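Local structure of hypothetical protein (Shewanella oneidensis, 2OOJ) at residues Thr8-Asp12 and Lys37-Gly41; Gly26-Leu30 and Ser53-Ala57; Lys59-Gly63 and Gly87-Gly92; Lys73-Arg77 and Phe129-Phe133; Phe81-His85 and His97-Val101. The protein is of unknown function but belongs to the DUF3224 family of the AOC-barrel clan, forming a curled antiparallel sheet in a two-chain assembly. One frame throughout, in Å; residues are numbered along the deposited sequence. Where two conformers were deposited one is given.

Contact 1: Thr8-Asp12 and Lys37-Gly41; sequences TGKFD and KTFYG
Strand 8-12 runs antiparallel to strand 37-39 with short axes 4.8 Å apart, Phe11 and Phe39 forming a non-hydrogen-bonded pair and Asp12 and Thr38 the hydrogen-bonded pair next to it. Asp12 N donates to Thr38 O at 3.0 Å, Thr38 N returns a bond to Asp12 O at 3.1 Å, and Tyr40 N reaches Lys10 O at 3.0 Å. On the face of the two phenylalanines, Phe39 CD2 packs on Phe11 CB at 3.7 Å while the ring planes lie oblique, 33° apart. Phe11 CG sits between its backbone N and carbonyl carbon (chi1 71°), and its ring runs beside the extended Lys37, pointing the same way, with Phe11 CD2 4.1 Å from Lys37 CD. On the other face, Tyr40 offers its ring edge to Asp12, CE2 lying 3.6 Å from OD2, and takes Thr38 CG2 over one face. Asp12 OD1 is hydrogen-bonded to Gln124. The hairpin thus has two chemistries: a buried aromatic face, where the charge of Lys37 is met by a salt bridge to Glu68, and a more exposed polar face, where the carboxylate at the electropositive ring edge is probably mildly favourable.

Contact 2: Gly26-Leu30 and Ser53-Ala57; sequences GGVNL and SAMTA
Leu30 sets its CD2 methyl against Ala54 CB at 3.7 Å, and the same methyl lies near Ser53 O. With chi2 at -179°, CD1 extends the chain opposite CA, and CD2 is the branch turned to Ala54. Val28 approaches Ala54 as well: its CG1 comes within 4.3 Å of Ala54 CB and within 3.7 Å of Met55 O. Gln69 of the second subunit packs on Val28 and Leu30, and Val82 of that subunit on Ala54, making this apolar patch part of the dimer interface. The two segments form the open end of the beta hairpin of strands 29-39 and 43-55, away from its turn. Here Asn29 and Met55 form an antiparallel hydrogen-bonded pair: Asn29 N donates to Met55 O at 2.9 Å, and Met55 N to Asn29 O with the same 160° angle at hydrogen. Met55 is a selenomethionine; in the conformer given, one of two, its tip leads away from the other strand. Asn29 O has a second donor, a water at 2.7 Å that also bonds to Ser53 OG. Beyond the paired residues the chain turns through Gly27, whose positive phi favours glycine and where a side-chain carbon would run into Ala57 CB. A second water spans the end of the hairpin, donating to Gly26 O at 3.1 Å and accepting from Ala57 N at 2.9 Å. Thr56 OG1 turns to the following loop and is hydrogen-bonded to Ser61 O.

Contact 3: Lys59-Gly63 and Gly87-Gly92; sequences KGSAG and GIMTDG
Neighbouring antiparallel strands 62-71 and 77-90 meet at one end of the sheet through Ala62 and Met89, a hydrogen-bonded pair, just before the tight turn at Asp91 and Gly92 that leads into strand 93-107. Met89 N donates to Ala62 O at 2.9 Å. The return bond from Ala62 N to Met89 O is longer, 3.2 Å, with the donor tilted 33° from the carbonyl plane, and Ser61 CA also brings its hydrogen to Met89 O. The loop ahead of strand 62-71 is tied to the turn by Gly60 O, which accepts from Gly92 N at 2.9 Å, in the carbonyl plane and on a lone pair. With CG opposite its own nitrogen (chi1 -167°), Met89, a selenomethionine, lays that carbon against Gly60 O at 3.3 Å, and SE follows past the same oxygen. A water completes the joint: it donates to Lys59 O at 2.7 Å, accepts from Asp91 N at 2.9 Å and bonds to Ser61 OG at 2.8 Å. That hydroxyl is also hydrogen-bonded to His103 of the second subunit, while Gly87 O accepts from Gln84 NE2 of that subunit. A side chain at Gly60 would collide with Gly92 N, and the backbone angles there themselves call for glycine. The chemistry is that of a backbone-built joint: main-chain bonds and one water bind loop to turn, and Ser61 links this network directly to the dimer partner.

Contact 4: Lys73-Arg77 and Phe129-Phe133; sequences KLCGR and FSFCF
Leu74 reaches out from its short strand toward the rings of strand 129-133, bridging backbones whose nearest CA atoms, Leu74 and Phe131, stand 9.9 Å apart. CB points across the gap and, with CG opposite the backbone nitrogen (chi1 -179°), the chain carries on toward the aromatic residues. CG comes to 3.9 Å from Phe131 CZ. Of the two tips, CD1 touches both rings, 4.0 Å from Phe129 CD2 and similarly near Phe131 CE1. CD2 stands over the centre of one Phe131 face, 3.8 Å from the ring centroid, a CH-pi contact, and also touches Phe129 CE2. Cys75 comes to the edge of the same Phe131 ring, SG lying 3.8 Å from Phe131 CZ. An alanine in place of Phe131 would take away the surface under the Leu74 methyls and the edge met by Cys75, and is likely to open a gap between the turn and the strand. Farther along, Arg77 slides past Phe133 in the reverse direction. Its NH1 sits over one ring face, 3.3 Å from Phe133 CZ, in an off-centre cation-pi contact with guanidinium and ring planes 40° apart; Glu108 touches the arginine too. Leu112 packs on both Leu74 and Phe131, adding to the apolar cluster. No hydrogen bond crosses between the segments. Leu74 to Arg77 form a type I' beta turn, the tight link of a two-residue beta hairpin, here folded in against the aromatic inner face of a curled antiparallel sheet.

Contact 5: Phe81-His85 and His97-Val101; sequences FVLQH and HLEVV
The His85 ring carries Leu98 CD1 over the centre of one face, 3.3 Å from the ring centroid in a snug CH-pi contact, while its nitrogens ND1 and NE2 are hydrogen-bonded to Tyr64 OH and Glu68. The Phe81 ring meets Val100 obliquely, its CD2 lying 3.8 Å from Val100 CG2. These residues belong to the beta hairpin of strands 77-90 and 93-107, and the short strand axes run at 163° to each other. His85 with Leu98 and Leu83 with Val100 are non-hydrogen-bonded pairs, on the face where Met116 and Ile118 of strand 112-121 pack on Leu98. Between them lies the hydrogen-bonded pair Gln84 and Glu99: Gln84 N donates to Glu99 O at 3.0 Å and Glu99 N to Gln84 O at 3.1 Å, with Val101 N giving a further bond to Val82 O. A leucine in place of His85 would lose both ring nitrogens and the flat face under Leu98 CD1, and would probably leave Tyr64 OH without this partner and Glu68 with Lys37 but one bond fewer. The other face of the hairpin turns to the second subunit. His97 NE2 donates to Glu99 OE1 in a nearly straight bond whose 2.5 Å length is doubtfully short, and Glu99 OE2 forms a salt bridge with Arg95 of the second subunit. Val82 and Val101 lie side by side on this face, CG1 to CG2 3.7 Å. Gln84, extended beyond CG, gives its NE2 to Gly87 O of the second subunit, while its OE1 rests 3.7 Å from Val101 CG2.

Overall arrangement
Contacts 1, 2, 3 and 5 pair neighbouring strands of one curled antiparallel sheet; contact 4 joins two strands of it that are not neighbours, through side chains. Contacts 1 and 2 share strand 29-39 but sit on opposite sides of the chain's centre, their own centres 29 Å apart. Contacts 2 and 3 adjoin, 11 Å between centres, tied by a probable hydrogen bond from Gly63 N to Ala54 O. Contact 3 shares strand 77-90 with contact 5, which falls in sequence between the two segments of contact 4. Near the middle, contact 5 touches contact 1 through Lys37 and His85, and contact 4 through Phe129 with Val100 and Phe81. Contacts 2, 3 and 5 reach the second subunit, so the same strands build both fold and dimer.

Contact 1: Thr8-Asp12 and Lys37-Gly41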
# COMPACT_ATOMS: atom_id res chain seq x y z
N THR B 8 -22.86 1.03 6.58
CA THR B 8 -22.12 0.19 7.53
C THR B 8 -22.62 -1.25 7.45
O THR B 8 -23.81 -1.52 7.20
CB THR B 8 -22.28 0.68 8.99
OG1 THR B 8 -21.85 2.04 9.07
CG2 THR B 8 -21.39 -0.18 9.97
N GLY B 9 -21.71 -2.18 7.68
CA GLY B 9 -22.05 -3.60 7.54
C GLY B 9 -20.90 -4.50 7.93
O GLY B 9 -19.81 -4.01 8.19
N LYS B 10 -21.16 -5.80 7.97
CA LYS B 10 -20.17 -6.80 8.38
C LYS B 10 -19.30 -7.19 7.20
O LYS B 10 -19.71 -7.11 6.06
CB LYS B 10 -20.89 -8.04 8.91
CG LYS B 10 -21.79 -7.72 10.08
CD LYS B 10 -22.39 -8.97 10.73
CE LYS B 10 -23.02 -8.56 12.08
NZ LYS B 10 -23.66 -9.69 12.82
N PHE B 11 -18.07 -7.58 7.46
CA PHE B 11 -17.31 -8.35 6.48
C PHE B 11 -16.45 -9.41 7.17
O PHE B 11 -16.10 -9.27 8.32
CB PHE B 11 -16.47 -7.45 5.57
CG PHE B 11 -15.31 -6.82 6.24
CD1 PHE B 11 -15.44 -5.62 6.92
CD2 PHE B 11 -14.05 -7.40 6.18
CE1 PHE B 11 -14.34 -5.02 7.50
CE2 PHE B 11 -12.94 -6.83 6.80
CZ PHE B 11 -13.07 -5.64 7.45
N ASP B 12 -16.14 -10.49 6.45
CA ASP B 12 -15.19 -11.50 6.91
C ASP B 12 -14.04 -11.53 5.93
O ASP B 12 -14.24 -11.24 4.79
CB ASP B 12 -15.90 -12.87 6.95
CG ASP B 12 -17.11 -12.85 7.86
OD1 ASP B 12 -17.11 -12.07 8.87
OD2 ASP B 12 -18.06 -13.58 7.55
N LYS B 37 -12.33 -11.82 0.70
CA LYS B 37 -13.28 -11.18 1.60
C LYS B 37 -14.70 -11.30 1.10
O LYS B 37 -14.95 -11.44 -0.11
CB LYS B 37 -13.02 -9.69 1.75
CG LYS B 37 -11.73 -9.26 2.31
CD LYS B 37 -11.87 -7.76 2.73
CE LYS B 37 -10.52 -7.14 2.96
NZ LYS B 37 -10.62 -5.66 3.09
N THR B 38 -15.62 -11.26 2.06
CA THR B 38 -17.04 -11.15 1.80
C THR B 38 -17.60 -9.99 2.60
O THR B 38 -17.39 -9.91 3.79
CB THR B 38 -17.82 -12.43 2.19
OG1 THR B 38 -17.23 -13.55 1.53
CG2 THR B 38 -19.31 -12.29 1.79
N PHE B 39 -18.32 -9.11 1.91
CA PHE B 39 -19.03 -7.99 2.50
C PHE B 39 -20.52 -8.30 2.52
O PHE B 39 -21.03 -8.89 1.58
CB PHE B 39 -18.82 -6.73 1.66
CG PHE B 39 -17.41 -6.25 1.65
CD1 PHE B 39 -16.50 -6.73 0.71
CD2 PHE B 39 -16.97 -5.30 2.56
CE1 PHE B 39 -15.18 -6.29 0.69
CE2 PHE B 39 -15.66 -4.84 2.54
CZ PHE B 39 -14.76 -5.34 1.59
N TYR B 40 -21.21 -7.86 3.57
CA TYR B 40 -22.62 -8.14 3.79
C TYR B 40 -23.33 -6.83 3.99
O TYR B 40 -22.74 -5.86 4.49
CB TYR B 40 -22.79 -8.97 5.08
CG TYR B 40 -22.17 -10.34 4.99
CD1 TYR B 40 -22.84 -11.39 4.36
CD2 TYR B 40 -20.91 -10.60 5.51
CE1 TYR B 40 -22.27 -12.65 4.27
CE2 TYR B 40 -20.33 -11.84 5.41
CZ TYR B 40 -21.01 -12.87 4.79
OH TYR B 40 -20.43 -14.11 4.68
N GLY B 41 -24.61 -6.80 3.64
CA GLY B 41 -25.42 -5.62 3.88
C GLY B 41 -25.51 -4.73 2.65
O GLY B 41 -25.69 -5.20 1.52

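Contact 2: Gly26-Leu30 and Ser53-Ala57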
# COMPACT_ATOMS: atom_id res chain seq x y z
N GLY B 26 16.83 -7.05 10.79
CA GLY B 26 16.78 -6.10 11.89
C GLY B 26 15.52 -6.25 12.71
O GLY B 26 15.03 -5.27 13.29
N GLY B 27 14.99 -7.47 12.73
CA GLY B 27 13.81 -7.79 13.51
C GLY B 27 12.52 -7.64 12.73
O GLY B 27 11.47 -8.00 13.23
N VAL B 28 12.60 -7.11 11.51
CA VAL B 28 11.41 -7.02 10.66
C VAL B 28 11.01 -8.37 10.07
O VAL B 28 11.84 -9.12 9.61
CB VAL B 28 11.68 -6.02 9.53
CG1 VAL B 28 10.60 -6.08 8.47
CG2 VAL B 28 11.88 -4.60 10.12
N ASN B 29 9.73 -8.67 10.07
CA ASN B 29 9.18 -9.79 9.36
C ASN B 29 8.21 -9.30 8.26
O ASN B 29 7.22 -8.64 8.55
CB ASN B 29 8.44 -10.68 10.33
CG ASN B 29 9.42 -11.41 11.25
OD1 ASN B 29 9.65 -11.00 12.37
ND2 ASN B 29 10.08 -12.43 10.71
N LEU B 30 8.52 -9.69 7.02
CA LEU B 30 7.80 -9.23 5.84
C LEU B 30 6.88 -10.33 5.42
O LEU B 30 7.19 -11.52 5.57
CB LEU B 30 8.76 -8.93 4.69
CG LEU B 30 9.84 -7.88 4.91
CD1 LEU B 30 10.64 -7.74 3.64
CD2 LEU B 30 9.24 -6.53 5.37
N SER B 53 2.99 -6.90 4.14
CA SER B 53 3.09 -6.42 5.50
C SER B 53 4.55 -6.37 5.95
O SER B 53 5.40 -7.11 5.48
CB SER B 53 2.32 -7.33 6.44
OG SER B 53 2.81 -8.62 6.34
N ALA B 54 4.83 -5.47 6.87
CA ALA B 54 6.08 -5.46 7.60
C ALA B 54 5.77 -5.32 9.08
O ALA B 54 5.28 -4.27 9.52
CB ALA B 54 6.94 -4.29 7.12
N MSE B 55 5.98 -6.38 9.86
CA MSE B 55 5.91 -6.33 11.31
C MSE B 55 7.32 -6.01 11.82
O MSE B 55 8.27 -6.50 11.30
CB MSE B 55 5.48 -7.68 11.89
CG MSE B 55 4.25 -8.30 11.25
SE MSE B 55 2.64 -7.21 11.40
CE MSE B 55 2.63 -6.98 13.38
N THR B 56 7.44 -5.15 12.81
CA THR B 56 8.75 -4.78 13.32
C THR B 56 9.00 -5.53 14.62
O THR B 56 8.13 -6.27 15.09
CB THR B 56 8.86 -3.29 13.52
OG1 THR B 56 8.20 -2.93 14.72
CG2 THR B 56 8.27 -2.50 12.29
N ALA B 57 10.17 -5.31 15.21
CA ALA B 57 10.51 -5.91 16.50
C ALA B 57 9.84 -5.21 17.67
O ALA B 57 9.95 -5.68 18.81
CB ALA B 57 12.04 -5.90 16.68
O HOH W 1 12.28 -3.90 13.72
O HOH W 2 4.66 -9.39 8.10

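Contact 3: Lys59-Gly63 and Gly87-Gly92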
# COMPACT_ATOMS: atom_id res chain seq x y z
N LYS B 59 6.52 -4.15 19.56
CA LYS B 59 5.10 -4.42 19.69
C LYS B 59 4.27 -3.21 19.33
O LYS B 59 4.50 -2.11 19.84
CB LYS B 59 4.74 -4.85 21.13
CG LYS B 59 5.04 -6.30 21.40
CD LYS B 59 4.11 -7.19 20.64
CE LYS B 59 4.26 -8.62 21.05
NZ LYS B 59 3.48 -9.48 20.10
N GLY B 60 3.30 -3.43 18.46
CA GLY B 60 2.35 -2.42 18.10
C GLY B 60 2.81 -1.52 16.96
O GLY B 60 2.13 -0.53 16.66
N SER B 61 3.96 -1.84 16.36
CA SER B 61 4.50 -1.05 15.22
C SER B 61 4.62 -1.95 14.01
O SER B 61 5.33 -2.96 14.03
CB SER B 61 5.85 -0.40 15.57
OG SER B 61 5.65 0.69 16.45
N ALA B 62 3.92 -1.60 12.93
CA ALA B 62 3.92 -2.39 11.73
C ALA B 62 3.34 -1.53 10.59
O ALA B 62 2.79 -0.45 10.83
CB ALA B 62 3.09 -3.63 11.92
N GLY B 63 3.44 -2.03 9.38
CA GLY B 63 2.76 -1.39 8.23
C GLY B 63 2.19 -2.45 7.35
O GLY B 63 2.67 -3.58 7.39
N GLY B 87 -1.80 1.17 5.64
CA GLY B 87 -1.97 1.20 7.09
C GLY B 87 -0.61 1.25 7.75
O GLY B 87 0.30 0.52 7.37
N ILE B 88 -0.46 2.18 8.67
CA ILE B 88 0.71 2.33 9.52
C ILE B 88 0.25 2.31 10.98
O ILE B 88 -0.54 3.14 11.41
CB ILE B 88 1.43 3.67 9.26
CG1 ILE B 88 2.03 3.71 7.86
CG2 ILE B 88 2.60 3.88 10.24
CD1 ILE B 88 3.31 2.91 7.72
N MSE B 89 0.77 1.36 11.75
CA MSE B 89 0.43 1.19 13.14
C MSE B 89 1.62 1.61 14.02
O MSE B 89 2.78 1.25 13.76
CB MSE B 89 0.11 -0.27 13.39
CG MSE B 89 -0.55 -0.52 14.70
SE MSE B 89 -0.66 -2.41 14.97
CE MSE B 89 -1.65 -3.00 13.26
N THR B 90 1.35 2.42 15.03
CA THR B 90 2.34 2.70 16.05
C THR B 90 1.62 2.58 17.38
O THR B 90 0.48 3.01 17.49
CB THR B 90 2.89 4.11 15.92
OG1 THR B 90 2.96 4.47 14.53
CG2 THR B 90 4.27 4.18 16.50
N ASP B 91 2.28 1.97 18.37
CA ASP B 91 1.69 1.73 19.69
C ASP B 91 0.36 0.96 19.64
O ASP B 91 -0.48 1.10 20.53
CB ASP B 91 1.47 3.05 20.45
CG ASP B 91 2.68 3.95 20.44
OD1 ASP B 91 3.83 3.45 20.52
OD2 ASP B 91 2.48 5.18 20.37
N GLY B 92 0.15 0.18 18.60
CA GLY B 92 -1.06 -0.60 18.52
C GLY B 92 -2.19 0.11 17.84
O GLY B 92 -3.27 -0.47 17.62
O HOH W 3 4.63 0.46 19.05

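Contact 4: Lys73-Arg77 and Phe129-Phe133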
# COMPACT_ATOMS: atom_id res chain seq x y z
N LYS B 73 -22.73 -5.78 -5.14
CA LYS B 73 -23.77 -4.79 -5.20
C LYS B 73 -23.56 -3.77 -4.10
O LYS B 73 -23.22 -4.12 -2.98
CB LYS B 73 -25.14 -5.47 -5.03
CG LYS B 73 -25.64 -6.15 -6.28
CD LYS B 73 -27.09 -6.59 -6.09
CE LYS B 73 -27.51 -7.47 -7.25
NZ LYS B 73 -28.91 -7.98 -7.07
N LEU B 74 -23.74 -2.51 -4.45
CA LEU B 74 -23.70 -1.42 -3.50
C LEU B 74 -25.02 -0.70 -3.57
O LEU B 74 -25.36 -0.08 -4.58
CB LEU B 74 -22.55 -0.46 -3.84
CG LEU B 74 -22.34 0.74 -2.91
CD1 LEU B 74 -22.09 0.30 -1.43
CD2 LEU B 74 -21.19 1.55 -3.52
N CYS B 75 -25.77 -0.72 -2.47
CA CYS B 75 -27.14 -0.21 -2.45
C CYS B 75 -27.95 -0.73 -3.61
O CYS B 75 -28.64 0.03 -4.32
CB CYS B 75 -27.16 1.30 -2.45
SG CYS B 75 -26.42 2.00 -1.01
N GLY B 76 -27.83 -2.02 -3.85
CA GLY B 76 -28.62 -2.69 -4.86
C GLY B 76 -28.06 -2.67 -6.26
O GLY B 76 -28.53 -3.42 -7.12
N ARG B 77 -27.03 -1.86 -6.52
CA ARG B 77 -26.51 -1.72 -7.86
C ARG B 77 -25.28 -2.56 -8.07
O ARG B 77 -24.35 -2.48 -7.28
CB ARG B 77 -26.18 -0.27 -8.14
CG ARG B 77 -27.38 0.62 -8.16
CD ARG B 77 -26.95 2.06 -8.20
NE ARG B 77 -26.46 2.47 -9.51
CZ ARG B 77 -25.69 3.53 -9.74
NH1 ARG B 77 -25.29 4.31 -8.74
NH2 ARG B 77 -25.32 3.82 -10.98
N PHE B 129 -18.50 2.76 4.96
CA PHE B 129 -18.11 3.14 3.59
C PHE B 129 -18.82 4.41 3.21
O PHE B 129 -20.05 4.42 3.17
CB PHE B 129 -18.43 1.95 2.64
CG PHE B 129 -17.97 2.13 1.22
CD1 PHE B 129 -16.79 2.80 0.90
CD2 PHE B 129 -18.67 1.55 0.19
CE1 PHE B 129 -16.38 2.93 -0.42
CE2 PHE B 129 -18.25 1.68 -1.12
CZ PHE B 129 -17.10 2.36 -1.41
N SER B 130 -18.05 5.49 3.02
CA SER B 130 -18.57 6.78 2.60
C SER B 130 -18.28 6.97 1.13
O SER B 130 -17.12 7.03 0.71
CB SER B 130 -17.93 7.90 3.43
OG SER B 130 -17.99 7.54 4.79
N PHE B 131 -19.34 7.09 0.33
CA PHE B 131 -19.16 7.08 -1.08
C PHE B 131 -20.15 8.04 -1.75
O PHE B 131 -21.13 8.52 -1.15
CB PHE B 131 -19.35 5.67 -1.63
CG PHE B 131 -20.75 5.16 -1.57
CD1 PHE B 131 -21.24 4.53 -0.46
CD2 PHE B 131 -21.59 5.30 -2.66
CE1 PHE B 131 -22.56 4.11 -0.41
CE2 PHE B 131 -22.89 4.87 -2.63
CZ PHE B 131 -23.38 4.26 -1.51
N CYS B 132 -19.80 8.31 -3.00
CA CYS B 132 -20.65 9.06 -3.91
C CYS B 132 -20.25 8.72 -5.32
O CYS B 132 -19.44 7.81 -5.53
CB CYS B 132 -20.58 10.55 -3.58
SG CYS B 132 -19.06 11.29 -3.94
N PHE B 133 -20.83 9.42 -6.31
CA PHE B 133 -20.52 9.11 -7.69
C PHE B 133 -20.09 10.39 -8.41
O PHE B 133 -20.64 11.43 -8.15
CB PHE B 133 -21.74 8.51 -8.37
CG PHE B 133 -21.96 7.08 -7.99
CD1 PHE B 133 -22.62 6.75 -6.82
CD2 PHE B 133 -21.51 6.06 -8.82
CE1 PHE B 133 -22.79 5.42 -6.44
CE2 PHE B 133 -21.69 4.74 -8.47
CZ PHE B 133 -22.35 4.41 -7.29

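Contact 5: Phe81-His85 and His97-Val101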
# COMPACT_ATOMS: atom_id res chain seq x y z
N PHE B 81 -15.32 -2.48 -8.15
CA PHE B 81 -14.35 -1.42 -7.96
C PHE B 81 -13.13 -2.02 -7.26
O PHE B 81 -13.17 -3.16 -6.76
CB PHE B 81 -14.96 -0.27 -7.15
CG PHE B 81 -15.58 -0.70 -5.86
CD1 PHE B 81 -16.88 -1.16 -5.82
CD2 PHE B 81 -14.85 -0.64 -4.68
CE1 PHE B 81 -17.45 -1.57 -4.62
CE2 PHE B 81 -15.41 -1.01 -3.49
CZ PHE B 81 -16.72 -1.49 -3.46
N VAL B 82 -12.06 -1.23 -7.21
CA VAL B 82 -10.84 -1.62 -6.49
C VAL B 82 -10.67 -0.79 -5.23
O VAL B 82 -10.82 0.42 -5.27
CB VAL B 82 -9.58 -1.48 -7.38
CG1 VAL B 82 -8.22 -1.67 -6.56
CG2 VAL B 82 -9.67 -2.52 -8.52
N LEU B 83 -10.32 -1.47 -4.14
CA LEU B 83 -9.92 -0.82 -2.90
C LEU B 83 -8.40 -0.92 -2.67
O LEU B 83 -7.81 -1.95 -2.92
CB LEU B 83 -10.66 -1.43 -1.72
CG LEU B 83 -12.15 -1.13 -1.52
CD1 LEU B 83 -12.74 -2.09 -0.49
CD2 LEU B 83 -12.30 0.33 -1.09
N GLN B 84 -7.81 0.18 -2.20
CA GLN B 84 -6.37 0.30 -1.98
C GLN B 84 -6.13 0.76 -0.60
O GLN B 84 -6.73 1.76 -0.17
CB GLN B 84 -5.76 1.29 -2.99
CG GLN B 84 -4.19 1.34 -2.95
CD GLN B 84 -3.63 2.08 -4.14
OE1 GLN B 84 -3.83 1.67 -5.28
NE2 GLN B 84 -2.87 3.14 -3.88
N HIS B 85 -5.33 -0.03 0.14
CA HIS B 85 -5.08 0.17 1.55
C HIS B 85 -3.63 0.60 1.86
O HIS B 85 -2.67 0.07 1.32
CB HIS B 85 -5.24 -1.14 2.36
CG HIS B 85 -6.49 -1.93 2.09
ND1 HIS B 85 -7.23 -2.46 3.11
CD2 HIS B 85 -7.07 -2.35 0.94
CE1 HIS B 85 -8.22 -3.18 2.61
NE2 HIS B 85 -8.16 -3.11 1.29
N HIS B 97 -5.50 4.41 5.70
CA HIS B 97 -6.12 5.05 4.54
C HIS B 97 -6.61 3.95 3.58
O HIS B 97 -5.84 3.10 3.14
CB HIS B 97 -5.13 5.93 3.81
CG HIS B 97 -5.74 6.63 2.64
ND1 HIS B 97 -6.65 7.65 2.79
CD2 HIS B 97 -5.63 6.41 1.31
CE1 HIS B 97 -7.05 8.05 1.59
NE2 HIS B 97 -6.44 7.32 0.68
N LEU B 98 -7.90 3.98 3.25
CA LEU B 98 -8.50 2.96 2.42
C LEU B 98 -9.46 3.69 1.50
O LEU B 98 -10.41 4.30 1.97
CB LEU B 98 -9.23 2.00 3.28
CG LEU B 98 -10.04 0.86 2.69
CD1 LEU B 98 -9.28 0.06 1.68
CD2 LEU B 98 -10.52 -0.06 3.87
N GLU B 99 -9.15 3.66 0.20
CA GLU B 99 -9.95 4.41 -0.79
C GLU B 99 -10.25 3.56 -2.01
O GLU B 99 -9.53 2.63 -2.33
CB GLU B 99 -9.27 5.71 -1.17
CG GLU B 99 -8.15 5.61 -2.11
CD GLU B 99 -7.62 6.97 -2.53
OE1 GLU B 99 -6.92 7.58 -1.71
OE2 GLU B 99 -7.88 7.42 -3.66
N VAL B 100 -11.33 3.93 -2.70
CA VAL B 100 -11.62 3.38 -4.02
C VAL B 100 -10.62 4.02 -5.00
O VAL B 100 -10.45 5.21 -4.99
CB VAL B 100 -13.06 3.73 -4.46
CG1 VAL B 100 -13.25 3.44 -5.90
CG2 VAL B 100 -14.09 2.94 -3.63
N VAL B 101 -9.98 3.20 -5.84
CA VAL B 101 -9.05 3.71 -6.81
C VAL B 101 -9.91 4.41 -7.85
O VAL B 101 -10.81 3.79 -8.42
CB VAL B 101 -8.20 2.61 -7.45
CG1 VAL B 101 -7.26 3.19 -8.50
CG2 VAL B 101 -7.34 1.91 -6.35